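Local coordinates for protein glutamate--tRNA ligase, cytoplasmic (Saccharomyces cerevisiae, PDB 2HRA) that attaches glutamate to tRNA(Glu) after activating it with ATP, and carries an N-terminal GST-like domain through which it joins the Arc1p complex, at residues Phe109-Asp120 against Ile155-Val164. Sequence-based numbering, arbitrary orientation.
Sequences FAKLSQSLETLD and IIKNKVDVNV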
loop_
_atom_site.group_PDB
_atom_site.type_symbol
_atom_site.label_atom_id
_atom_site.label_comp_id
_atom_site.label_asym_id
_atom_site.label_seq_id
_atom_site.Cartn_x
_atom_site.Cartn_y
_atom_site.Cartn_z
ATOM N N PHE A 109 -12.504 2.639 -15.476
ATOM C CA PHE A 109 -12.589 1.263 -15.952
ATOM C C PHE A 109 -11.632 0.934 -17.108
ATOM O O PHE A 109 -10.828 -0.023 -17.000
ATOM C CB PHE A 109 -14.031 0.986 -16.369
ATOM C CG PHE A 109 -14.274 -0.423 -16.801
ATOM C CD1 PHE A 109 -14.638 -1.391 -15.868
ATOM C CD2 PHE A 109 -14.135 -0.794 -18.129
ATOM C CE1 PHE A 109 -14.863 -2.697 -16.258
ATOM C CE2 PHE A 109 -14.376 -2.100 -18.522
ATOM C CZ PHE A 109 -14.746 -3.049 -17.579
ATOM N N ALA A 110 -11.689 1.732 -18.171
ATOM C CA ALA A 110 -10.791 1.510 -19.307
ATOM C C ALA A 110 -9.331 1.647 -18.894
ATOM O O ALA A 110 -8.516 0.791 -19.213
ATOM C CB ALA A 110 -11.113 2.463 -20.460
ATOM N N LYS A 111 -9.010 2.710 -18.160
ATOM C CA LYS A 111 -7.635 2.956 -17.765
ATOM C C LYS A 111 -7.132 1.886 -16.832
ATOM O O LYS A 111 -5.962 1.443 -16.938
ATOM C CB LYS A 111 -7.501 4.301 -17.064
ATOM C CG LYS A 111 -7.715 5.488 -17.969
ATOM C CD LYS A 111 -7.491 6.778 -17.185
ATOM C CE LYS A 111 -7.582 8.022 -18.021
ATOM N NZ LYS A 111 -6.992 9.164 -17.246
ATOM N N LEU A 112 -7.987 1.498 -15.890
ATOM C CA LEU A 112 -7.607 0.503 -14.897
ATOM C C LEU A 112 -7.395 -0.851 -15.586
ATOM O O LEU A 112 -6.479 -1.584 -15.284
ATOM C CB LEU A 112 -8.693 0.406 -13.825
ATOM C CG LEU A 112 -8.409 -0.448 -12.589
ATOM C CD1 LEU A 112 -7.090 -0.014 -11.905
ATOM C CD2 LEU A 112 -9.570 -0.389 -11.594
ATOM N N SER A 113 -8.261 -1.176 -16.531
ATOM C CA SER A 113 -8.096 -2.382 -17.362
ATOM C C SER A 113 -6.697 -2.482 -18.002
ATOM O O SER A 113 -5.991 -3.515 -17.892
ATOM C CB SER A 113 -9.230 -2.424 -18.410
ATOM O OG SER A 113 -10.429 -2.709 -17.723
ATOM N N GLN A 114 -6.265 -1.386 -18.617
ATOM C CA GLN A 114 -4.976 -1.364 -19.279
ATOM C C GLN A 114 -3.865 -1.533 -18.264
ATOM O O GLN A 114 -2.895 -2.255 -18.496
ATOM C CB GLN A 114 -4.745 -0.033 -19.982
ATOM C CG GLN A 114 -5.699 0.342 -21.096
ATOM C CD GLN A 114 -5.394 1.759 -21.639
ATOM O OE1 GLN A 114 -4.219 2.106 -21.872
ATOM N NE2 GLN A 114 -6.444 2.587 -21.810
ATOM N N SER A 115 -3.969 -0.819 -17.155
ATOM C CA SER A 115 -2.876 -0.812 -16.167
ATOM C C SER A 115 -2.760 -2.214 -15.547
ATOM O O SER A 115 -1.666 -2.731 -15.303
ATOM C CB SER A 115 -3.128 0.290 -15.116
ATOM O OG SER A 115 -3.294 1.566 -15.759
ATOM N N LEU A 116 -3.897 -2.829 -15.285
ATOM C CA LEU A 116 -3.939 -4.183 -14.775
ATOM C C LEU A 116 -3.369 -5.201 -15.761
ATOM O O LEU A 116 -2.838 -6.236 -15.354
ATOM C CB LEU A 116 -5.400 -4.572 -14.419
ATOM C CG LEU A 116 -5.973 -3.990 -13.121
ATOM C CD1 LEU A 116 -7.482 -4.202 -13.032
ATOM C CD2 LEU A 116 -5.228 -4.595 -11.898
ATOM N N GLU A 117 -3.476 -4.914 -17.057
ATOM C CA GLU A 117 -2.916 -5.808 -18.081
ATOM C C GLU A 117 -1.410 -5.736 -18.062
ATOM O O GLU A 117 -0.721 -6.752 -18.210
ATOM C CB GLU A 117 -3.426 -5.438 -19.463
ATOM C CG GLU A 117 -2.924 -6.316 -20.614
ATOM C CD GLU A 117 -3.053 -7.811 -20.362
ATOM O OE1 GLU A 117 -4.155 -8.220 -19.960
ATOM O OE2 GLU A 117 -2.044 -8.556 -20.544
ATOM N N THR A 118 -0.913 -4.517 -17.909
ATOM C CA THR A 118 0.524 -4.302 -17.824
ATOM C C THR A 118 1.140 -5.069 -16.651
ATOM O O THR A 118 2.204 -5.710 -16.798
ATOM C CB THR A 118 0.823 -2.805 -17.718
ATOM O OG1 THR A 118 0.320 -2.164 -18.893
ATOM C CG2 THR A 118 2.327 -2.563 -17.628
ATOM N N LEU A 119 0.511 -4.959 -15.481
ATOM C CA LEU A 119 0.964 -5.662 -14.277
ATOM C C LEU A 119 0.834 -7.199 -14.430
ATOM O O LEU A 119 1.715 -7.979 -14.027
ATOM C CB LEU A 119 0.149 -5.179 -13.073
ATOM C CG LEU A 119 0.462 -5.717 -11.662
ATOM C CD1 LEU A 119 1.980 -5.501 -11.276
ATOM C CD2 LEU A 119 -0.492 -5.121 -10.600
ATOM N N ASP A 120 -0.282 -7.633 -15.004
ATOM C CA ASP A 120 -0.492 -9.076 -15.284
ATOM C C ASP A 120 0.615 -9.660 -16.177
ATOM O O ASP A 120 1.157 -10.757 -15.887
ATOM C CB ASP A 120 -1.859 -9.292 -15.901
ATOM C CG ASP A 120 -2.328 -10.761 -15.858
ATOM O OD1 ASP A 120 -2.671 -11.253 -14.767
ATOM O OD2 ASP A 120 -2.415 -11.406 -16.932
ATOM N N ILE A 155 -12.480 -6.534 -12.543
ATOM C CA ILE A 155 -11.703 -6.439 -13.772
ATOM C C ILE A 155 -10.708 -7.579 -13.868
ATOM O O ILE A 155 -10.571 -8.235 -14.921
ATOM C CB ILE A 155 -11.029 -5.106 -13.925
ATOM C CG1 ILE A 155 -12.085 -4.016 -14.085
ATOM C CG2 ILE A 155 -10.128 -5.109 -15.188
ATOM C CD1 ILE A 155 -11.513 -2.662 -14.122
ATOM N N ILE A 156 -10.055 -7.820 -12.746
ATOM C CA ILE A 156 -9.061 -8.843 -12.624
ATOM C C ILE A 156 -9.674 -10.196 -12.955
ATOM O O ILE A 156 -9.061 -11.032 -13.599
ATOM C CB ILE A 156 -8.513 -8.869 -11.186
ATOM C CG1 ILE A 156 -7.563 -7.692 -10.966
ATOM C CG2 ILE A 156 -7.843 -10.230 -10.873
ATOM C CD1 ILE A 156 -7.337 -7.389 -9.494
ATOM N N LYS A 157 -10.896 -10.398 -12.505
ATOM C CA LYS A 157 -11.598 -11.646 -12.776
ATOM C C LYS A 157 -12.044 -11.754 -14.228
ATOM O O LYS A 157 -11.689 -12.693 -14.941
ATOM C CB LYS A 157 -12.766 -11.756 -11.823
ATOM C CG LYS A 157 -13.744 -12.829 -12.195
ATOM C CD LYS A 157 -14.804 -12.959 -11.134
ATOM C CE LYS A 157 -15.895 -13.871 -11.611
ATOM N NZ LYS A 157 -15.361 -15.234 -11.945
ATOM N N ASN A 158 -12.774 -10.749 -14.683
ATOM C CA ASN A 158 -13.487 -10.804 -15.972
ATOM C C ASN A 158 -12.546 -10.672 -17.193
ATOM O O ASN A 158 -12.873 -11.124 -18.288
ATOM C CB ASN A 158 -14.568 -9.735 -15.980
ATOM C CG ASN A 158 -15.794 -10.150 -15.151
ATOM O OD1 ASN A 158 -16.222 -11.286 -15.228
ATOM N ND2 ASN A 158 -16.352 -9.239 -14.387
ATOM N N LYS A 159 -11.379 -10.065 -16.986
ATOM C CA LYS A 159 -10.325 -9.954 -18.022
ATOM C C LYS A 159 -9.184 -10.919 -17.769
ATOM O O LYS A 159 -8.160 -10.857 -18.404
ATOM C CB LYS A 159 -9.838 -8.509 -18.174
ATOM C CG LYS A 159 -10.982 -7.546 -18.594
ATOM C CD LYS A 159 -10.466 -6.313 -19.289
ATOM C CE LYS A 159 -11.520 -5.421 -19.870
ATOM N NZ LYS A 159 -12.590 -5.056 -18.910
ATOM N N VAL A 160 -9.393 -11.818 -16.820
ATOM C CA VAL A 160 -8.573 -13.000 -16.598
ATOM C C VAL A 160 -7.143 -12.614 -16.397
ATOM O O VAL A 160 -6.261 -13.195 -16.998
ATOM C CB VAL A 160 -8.700 -14.046 -17.733
ATOM C CG1 VAL A 160 -8.132 -15.399 -17.235
ATOM C CG2 VAL A 160 -10.164 -14.198 -18.214
ATOM N N ASP A 161 -6.942 -11.640 -15.517
ATOM C CA ASP A 161 -5.623 -11.225 -15.035
ATOM C C ASP A 161 -5.231 -12.114 -13.893
ATOM O O ASP A 161 -5.242 -11.696 -12.734
ATOM C CB ASP A 161 -5.673 -9.766 -14.563
ATOM C CG ASP A 161 -5.976 -8.796 -15.690
ATOM O OD1 ASP A 161 -5.604 -9.055 -16.857
ATOM O OD2 ASP A 161 -6.572 -7.728 -15.434
ATOM N N VAL A 162 -4.915 -13.369 -14.218
ATOM C CA VAL A 162 -4.841 -14.412 -13.220
ATOM C C VAL A 162 -3.509 -14.302 -12.508
ATOM O O VAL A 162 -3.389 -14.720 -11.370
ATOM C CB VAL A 162 -5.027 -15.833 -13.776
ATOM C CG1 VAL A 162 -6.447 -15.996 -14.364
ATOM C CG2 VAL A 162 -4.032 -16.153 -14.829
ATOM N N ASN A 163 -2.542 -13.692 -13.159
ATOM C CA ASN A 163 -1.256 -13.469 -12.512
ATOM C C ASN A 163 -1.400 -12.421 -11.424
ATOM O O ASN A 163 -0.891 -12.590 -10.313
ATOM C CB ASN A 163 -0.239 -13.047 -13.538
ATOM C CG ASN A 163 -0.105 -14.066 -14.645
ATOM O OD1 ASN A 163 -0.049 -15.276 -14.382
ATOM N ND2 ASN A 163 -0.038 -13.597 -15.867
ATOM N N VAL A 164 -2.158 -11.371 -11.706
ATOM C CA VAL A 164 -2.470 -10.356 -10.687
ATOM C C VAL A 164 -3.251 -11.004 -9.546
ATOM O O VAL A 164 -2.977 -10.803 -8.376
ATOM C CB VAL A 164 -3.297 -9.168 -11.293
ATOM C CG1 VAL A 164 -3.773 -8.213 -10.172
ATOM C CG2 VAL A 164 -2.435 -8.400 -12.328
HETATM O O HOH W 1 -7.029 -6.070 -17.611
HETATM O O HOH W 2 -3.293 -13.884 -16.999
#
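Helix 109-122 of the GST-like N-terminal domain runs past the Schellman-capped end of helix 152-158 and the start of helix 162-172, its backbone coming close at Ser113 to Ile155 and again at Asp120 to Val164 (CA to CA 5.2 Å). Ile155, branched and apolar, is a knob among Phe109, Leu112, Ser113 and Leu116; its CG2 lies 3.5 Å from Leu116 CD1. Lys159, long and flexible, bends at its last torsion (chi4 52°), bringing NZ to Ser113 OG in a weak bond of 3.4 Å. Compact, apolar Val164 packs CG2 on Leu119 CG (4.0 Å) beside Asp120. Asp120 turns its carboxylate away from its own N (chi1 -164°), out to the first turn of helix 162-172, where Val164 N donates to OD1, an atom less surely placed. Asn163 ND2 adds a second donor, to Asp120 O (3.1 Å), from above the carbonyl plane. A leucine in place of Asn163 would probably leave that carbonyl without this donor and weaken the tie between the two helices. Lys159 to Val164 belong to the 159-175 region that interacts with Arc1p. For Asp120, helix-start N-H groups would favour the charge, but Asp161, itself close to Glu117, would oppose it and probably raise the pKa.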